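Local coordinates for protein glucokinase (Thermus thermophilus, PDB 3VOV) that probably phosphorylates glucose and related hexoses at the expense of ATP, as a zinc-binding sugar kinase of the ROK family, at residues 254-257 and 258-262; 263-266 and 267-270. One frame throughout, in Å; residues are numbered along the deposited sequence. Where two conformers were deposited one is given.

Interaction 1: residues 254-257 and 258-262; sequences GYWE and ALLEA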
loop_
_atom_site.group_PDB
_atom_site.type_symbol
_atom_site.label_atom_id
_atom_site.label_comp_id
_atom_site.label_asym_id
_atom_site.label_seq_id
_atom_site.Cartn_x
_atom_site.Cartn_y
_atom_site.Cartn_z
ATOM N N GLY B 254 -6.536 23.057 8.138
ATOM C CA GLY B 254 -5.621 22.242 7.322
ATOM C C GLY B 254 -6.177 20.849 7.032
ATOM O O GLY B 254 -5.841 20.242 5.998
ATOM N N TYR B 255 -7.034 20.330 7.929
ATOM C CA TYR B 255 -7.574 18.967 7.752
ATOM C C TYR B 255 -8.524 18.977 6.574
ATOM O O TYR B 255 -8.409 18.198 5.665
ATOM C CB TYR B 255 -8.287 18.486 9.024
ATOM C CG TYR B 255 -9.089 17.187 8.886
ATOM C CD1 TYR B 255 -8.491 15.936 9.158
ATOM C CD2 TYR B 255 -10.455 17.211 8.568
ATOM C CE1 TYR B 255 -9.238 14.761 9.068
ATOM C CE2 TYR B 255 -11.205 16.016 8.469
ATOM C CZ TYR B 255 -10.587 14.811 8.738
ATOM O OH TYR B 255 -11.316 13.655 8.610
ATOM N N TRP B 256 -9.436 19.933 6.581
ATOM C CA TRP B 256 -10.428 20.052 5.531
ATOM C C TRP B 256 -9.784 20.333 4.178
ATOM O O TRP B 256 -10.164 19.722 3.160
ATOM C CB TRP B 256 -11.486 21.089 5.904
ATOM C CG TRP B 256 -12.776 20.794 5.235
ATOM C CD1 TRP B 256 -13.129 21.131 3.941
ATOM C CD2 TRP B 256 -13.881 20.031 5.766
ATOM N NE1 TRP B 256 -14.396 20.650 3.664
ATOM C CE2 TRP B 256 -14.867 19.961 4.754
ATOM C CE3 TRP B 256 -14.152 19.445 7.014
ATOM C CZ2 TRP B 256 -16.090 19.309 4.943
ATOM C CZ3 TRP B 256 -15.386 18.804 7.200
ATOM C CH2 TRP B 256 -16.321 18.738 6.174
ATOM N N GLU B 257 -8.756 21.187 4.160
ATOM C CA GLU B 257 -8.058 21.483 2.908
ATOM C C GLU B 257 -7.390 20.236 2.299
ATOM O O GLU B 257 -7.483 19.997 1.091
ATOM C CB GLU B 257 -7.003 22.600 3.099
ATOM C CG GLU B 257 -7.594 23.905 3.692
ATOM C CD GLU B 257 -6.538 24.924 4.253
ATOM O OE1 GLU B 257 -5.359 24.574 4.562
ATOM O OE2 GLU B 257 -6.936 26.109 4.405
ATOM N N ALA B 258 -6.702 19.462 3.142
ATOM C CA ALA B 258 -5.976 18.280 2.702
ATOM C C ALA B 258 -6.964 17.232 2.233
ATOM O O ALA B 258 -6.730 16.570 1.267
ATOM C CB ALA B 258 -5.107 17.742 3.815
ATOM N N LEU B 259 -8.094 17.109 2.907
ATOM C CA LEU B 259 -9.105 16.152 2.520
ATOM C C LEU B 259 -9.683 16.494 1.139
ATOM O O LEU B 259 -9.827 15.647 0.275
ATOM C CB LEU B 259 -10.210 16.198 3.564
ATOM C CG LEU B 259 -11.321 15.188 3.505
ATOM C CD1 LEU B 259 -11.878 15.094 4.965
ATOM C CD2 LEU B 259 -12.400 15.650 2.529
ATOM N N LEU B 260 -10.076 17.738 0.969
ATOM C CA LEU B 260 -10.617 18.205 -0.292
ATOM C C LEU B 260 -9.632 18.062 -1.441
ATOM O O LEU B 260 -10.019 17.719 -2.548
ATOM C CB LEU B 260 -10.947 19.679 -0.152
ATOM C CG LEU B 260 -12.318 20.031 0.329
ATOM C CD1 LEU B 260 -12.368 21.581 0.349
ATOM C CD2 LEU B 260 -13.273 19.456 -0.748
ATOM N N GLU B 261 -8.357 18.347 -1.170
ATOM C CA GLU B 261 -7.332 18.190 -2.200
ATOM C C GLU B 261 -7.186 16.706 -2.612
ATOM O O GLU B 261 -7.100 16.405 -3.815
ATOM C CB GLU B 261 -6.001 18.816 -1.755
ATOM C CG GLU B 261 -4.820 18.666 -2.757
ATOM C CD GLU B 261 -5.041 19.324 -4.132
ATOM O OE1 GLU B 261 -4.249 18.998 -5.054
ATOM O OE2 GLU B 261 -5.986 20.139 -4.303
ATOM N N ALA B 262 -7.220 15.779 -1.646
ATOM C CA ALA B 262 -7.134 14.328 -1.992
ATOM C C ALA B 262 -8.363 13.893 -2.823
ATOM O O ALA B 262 -8.248 13.175 -3.810
ATOM C CB ALA B 262 -6.975 13.445 -0.730
#

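Interaction 2: residues 263-266 and 267-270; sequences YRRY and LQGW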
loop_
_atom_site.group_PDB
_atom_site.type_symbol
_atom_site.label_atom_id
_atom_site.label_comp_id
_atom_site.label_asym_id
_atom_site.label_seq_id
_atom_site.Cartn_x
_atom_site.Cartn_y
_atom_site.Cartn_z
ATOM N N TYR B 263 -9.540 14.366 -2.418
ATOM C CA TYR B 263 -10.798 14.062 -3.140
ATOM C C TYR B 263 -10.682 14.559 -4.597
ATOM O O TYR B 263 -10.983 13.827 -5.547
ATOM C CB TYR B 263 -11.950 14.737 -2.370
ATOM C CG TYR B 263 -13.348 14.619 -2.993
ATOM C CD1 TYR B 263 -14.097 13.448 -2.856
ATOM C CD2 TYR B 263 -13.926 15.706 -3.654
ATOM C CE1 TYR B 263 -15.383 13.339 -3.432
ATOM C CE2 TYR B 263 -15.199 15.640 -4.168
ATOM C CZ TYR B 263 -15.921 14.463 -4.052
ATOM O OH TYR B 263 -17.187 14.411 -4.596
ATOM N N ARG B 264 -10.214 15.799 -4.777
ATOM C CA ARG B 264 -10.018 16.319 -6.137
ATOM C C ARG B 264 -8.957 15.544 -6.923
ATOM O O ARG B 264 -9.195 15.202 -8.082
ATOM C CB ARG B 264 -9.658 17.784 -6.087
ATOM C CG ARG B 264 -10.888 18.605 -5.707
ATOM C CD ARG B 264 -10.535 20.078 -5.718
ATOM N NE ARG B 264 -11.702 20.889 -5.388
ATOM C CZ ARG B 264 -11.658 21.946 -4.581
ATOM N NH1 ARG B 264 -10.507 22.276 -3.992
ATOM N NH2 ARG B 264 -12.774 22.637 -4.333
ATOM N N ARG B 265 -7.814 15.243 -6.300
ATOM C CA ARG B 265 -6.803 14.395 -6.966
ATOM C C ARG B 265 -7.309 13.000 -7.367
ATOM O O ARG B 265 -6.798 12.417 -8.323
ATOM C CB ARG B 265 -5.559 14.185 -6.085
ATOM C CG ARG B 265 -4.696 15.500 -5.964
ATOM C CD ARG B 265 -3.314 15.189 -5.366
ATOM N NE ARG B 265 -2.466 14.407 -6.279
ATOM C CZ ARG B 265 -2.123 13.128 -6.119
ATOM N NH1 ARG B 265 -2.563 12.415 -5.060
ATOM N NH2 ARG B 265 -1.320 12.555 -7.022
ATOM N N TYR B 266 -8.235 12.428 -6.592
ATOM C CA TYR B 266 -8.780 11.078 -6.916
ATOM C C TYR B 266 -10.047 11.127 -7.756
ATOM O O TYR B 266 -10.778 10.089 -7.911
ATOM C CB TYR B 266 -8.902 10.197 -5.655
ATOM C CG TYR B 266 -7.513 9.620 -5.310
ATOM C CD1 TYR B 266 -7.138 8.334 -5.734
ATOM C CD2 TYR B 266 -6.568 10.402 -4.683
ATOM C CE1 TYR B 266 -5.855 7.813 -5.435
ATOM C CE2 TYR B 266 -5.286 9.926 -4.411
ATOM C CZ TYR B 266 -4.929 8.652 -4.784
ATOM O OH TYR B 266 -3.661 8.187 -4.465
ATOM N N LEU B 267 -10.284 12.321 -8.317
ATOM C CA LEU B 267 -11.313 12.537 -9.302
ATOM C C LEU B 267 -10.782 13.254 -10.566
ATOM O O LEU B 267 -11.591 13.717 -11.404
ATOM C CB LEU B 267 -12.478 13.276 -8.666
ATOM C CG LEU B 267 -13.317 12.429 -7.683
ATOM C CD1 LEU B 267 -14.252 13.331 -6.831
ATOM C CD2 LEU B 267 -14.136 11.362 -8.499
ATOM N N GLN B 268 -9.444 13.353 -10.706
ATOM C CA GLN B 268 -8.792 13.681 -12.001
ATOM C C GLN B 268 -9.234 12.637 -13.032
ATOM O O GLN B 268 -9.033 11.423 -12.841
ATOM C CB GLN B 268 -7.259 13.660 -11.888
ATOM C CG GLN B 268 -6.714 14.833 -11.095
ATOM C CD GLN B 268 -5.199 14.756 -10.765
ATOM O OE1 GLN B 268 -4.745 15.534 -9.923
ATOM N NE2 GLN B 268 -4.430 13.828 -11.404
ATOM N N GLY B 269 -9.838 13.112 -14.112
ATOM C CA GLY B 269 -10.362 12.228 -15.156
ATOM C C GLY B 269 -11.854 11.943 -14.992
ATOM O O GLY B 269 -12.447 11.167 -15.797
ATOM N N TRP B 270 -12.457 12.569 -13.978
ATOM C CA TRP B 270 -13.840 12.275 -13.571
ATOM C C TRP B 270 -14.615 13.561 -13.304
ATOM O O TRP B 270 -14.006 14.592 -13.077
ATOM C CB TRP B 270 -13.830 11.404 -12.283
ATOM C CG TRP B 270 -13.178 10.086 -12.516
ATOM C CD1 TRP B 270 -11.828 9.804 -12.477
ATOM C CD2 TRP B 270 -13.835 8.860 -12.850
ATOM N NE1 TRP B 270 -11.623 8.485 -12.794
ATOM C CE2 TRP B 270 -12.835 7.880 -13.011
ATOM C CE3 TRP B 270 -15.187 8.500 -13.066
ATOM C CZ2 TRP B 270 -13.132 6.552 -13.368
ATOM C CZ3 TRP B 270 -15.480 7.165 -13.399
ATOM C CH2 TRP B 270 -14.455 6.216 -13.540
#

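Interaction 1: residues 254-257 and 258-262
Tyr255 and Leu259, one turn apart on helix 253-265, carry the packed side. The Leu259 methyl CD1 comes up obliquely to the hydroxyl-bearing end of the ring, 3.7 Å from Tyr255 CE2. Both side chains leave the helix with CG anti to the backbone N (chi1 170° for Tyr255 and -173° for Leu259); the spacing of one turn sets them on the same flank, where Val225 of helix 212-236 touches both, and the shared torsion brings the methyl to the ring's far end. A second pair sits beside it: Leu260 CD1 meets the edge of the indole, near its plane, 3.7 Å from Trp256 CD1. Leu243 and Leu249 pack on Trp256, and Arg277 makes a cation-pi contact with it.

The other side is loose. Glu257 and Glu261 are exposed, and what joins them is main chain, Glu261 N donating to Glu257 O at 2.9 Å. The same i to i+4 bonding recurs from Ala258 N to Gly254 O at 3.1 Å and from Leu260 N to Trp256 O at 3.0 Å. The chemistry is that of an amphipathic helix: backbone bonds set its shape, while apolar side chains probably decide which face lies against helix 212-236 and strands 240-244 and 275-277.

Interaction 2: residues 263-266 and 267-270
Leu267 folds back over the ring of Tyr263 at the C-terminal end of helix 253-265, where Tyr266 is the first residue to leave helical angles and a type II beta turn, Leu267 to Trp270, follows. The touch is a CH-pi contact: Leu267 CD1 stands over one face of the ring, 3.5 Å from the centroid of Tyr263 and shifted toward the rim, with Tyr263 CZ its nearest ring atom at 3.4 Å. Tyr263 has CG trans to its own N (chi1 177°), which turns the ring outward from the helix, and Leu267 CD1 reaches back onto its C-terminal side. Tyr263 OH is hydrogen-bonded to Pro273 O, anchoring the ring's far end. Cutting Tyr263 back to an alanine would probably leave Leu267 CD1 without its ring face and Pro273 O without its hydroxyl partner.

Backbone and neighbours together place the leucine. Leu267 N donates to Arg264 O at 3.1 Å, from well above the carbonyl plane, an i to i+3 bond of 3-10 type, made as the helix runs out. Ala230 and Lys234 of helix 212-236 pack on Leu267, and Lys234 NZ is hydrogen-bonded to Tyr266 O.

Two other subunits come in further out: Tyr266 OH is hydrogen-bonded to Glu174 OE2 of the second subunit, whose zinc-binding His159 meets the Trp270 ring with planes about 55° apart, and Arg216 of the third subunit meets Tyr266 by cation-pi and Arg265 O by a hydrogen bond. Gly269, at phi 96°, sits where a CB would jam against Gln268 O, and the turn closes with Trp270 N donating to Leu267 O at 2.9 Å.

How the interactions relate
Helix 253-265 serves both contacts, whose centres lie about 13 Å apart: interaction 1 falls wholly within it, and interaction 2 takes its last turn and the loop leading toward strand 275-277. Each has a buried side (Tyr255, Trp256 and Leu259; Tyr263, Tyr266 and Leu267), leaning on helix 212-236, and an exposed one (Glu257 and Glu261; Arg264). Methyls meet rings obliquely or at an edge in interaction 1, over a face in interaction 2. No other chain of the assembly touches residues 254-262. In interaction 2 the helix gives out after Arg265 and a type II turn follows; the second subunit brings Glu174 and zinc ligand His159 to Tyr266 and Trp270, the third Arg216 to Tyr266 and Arg265.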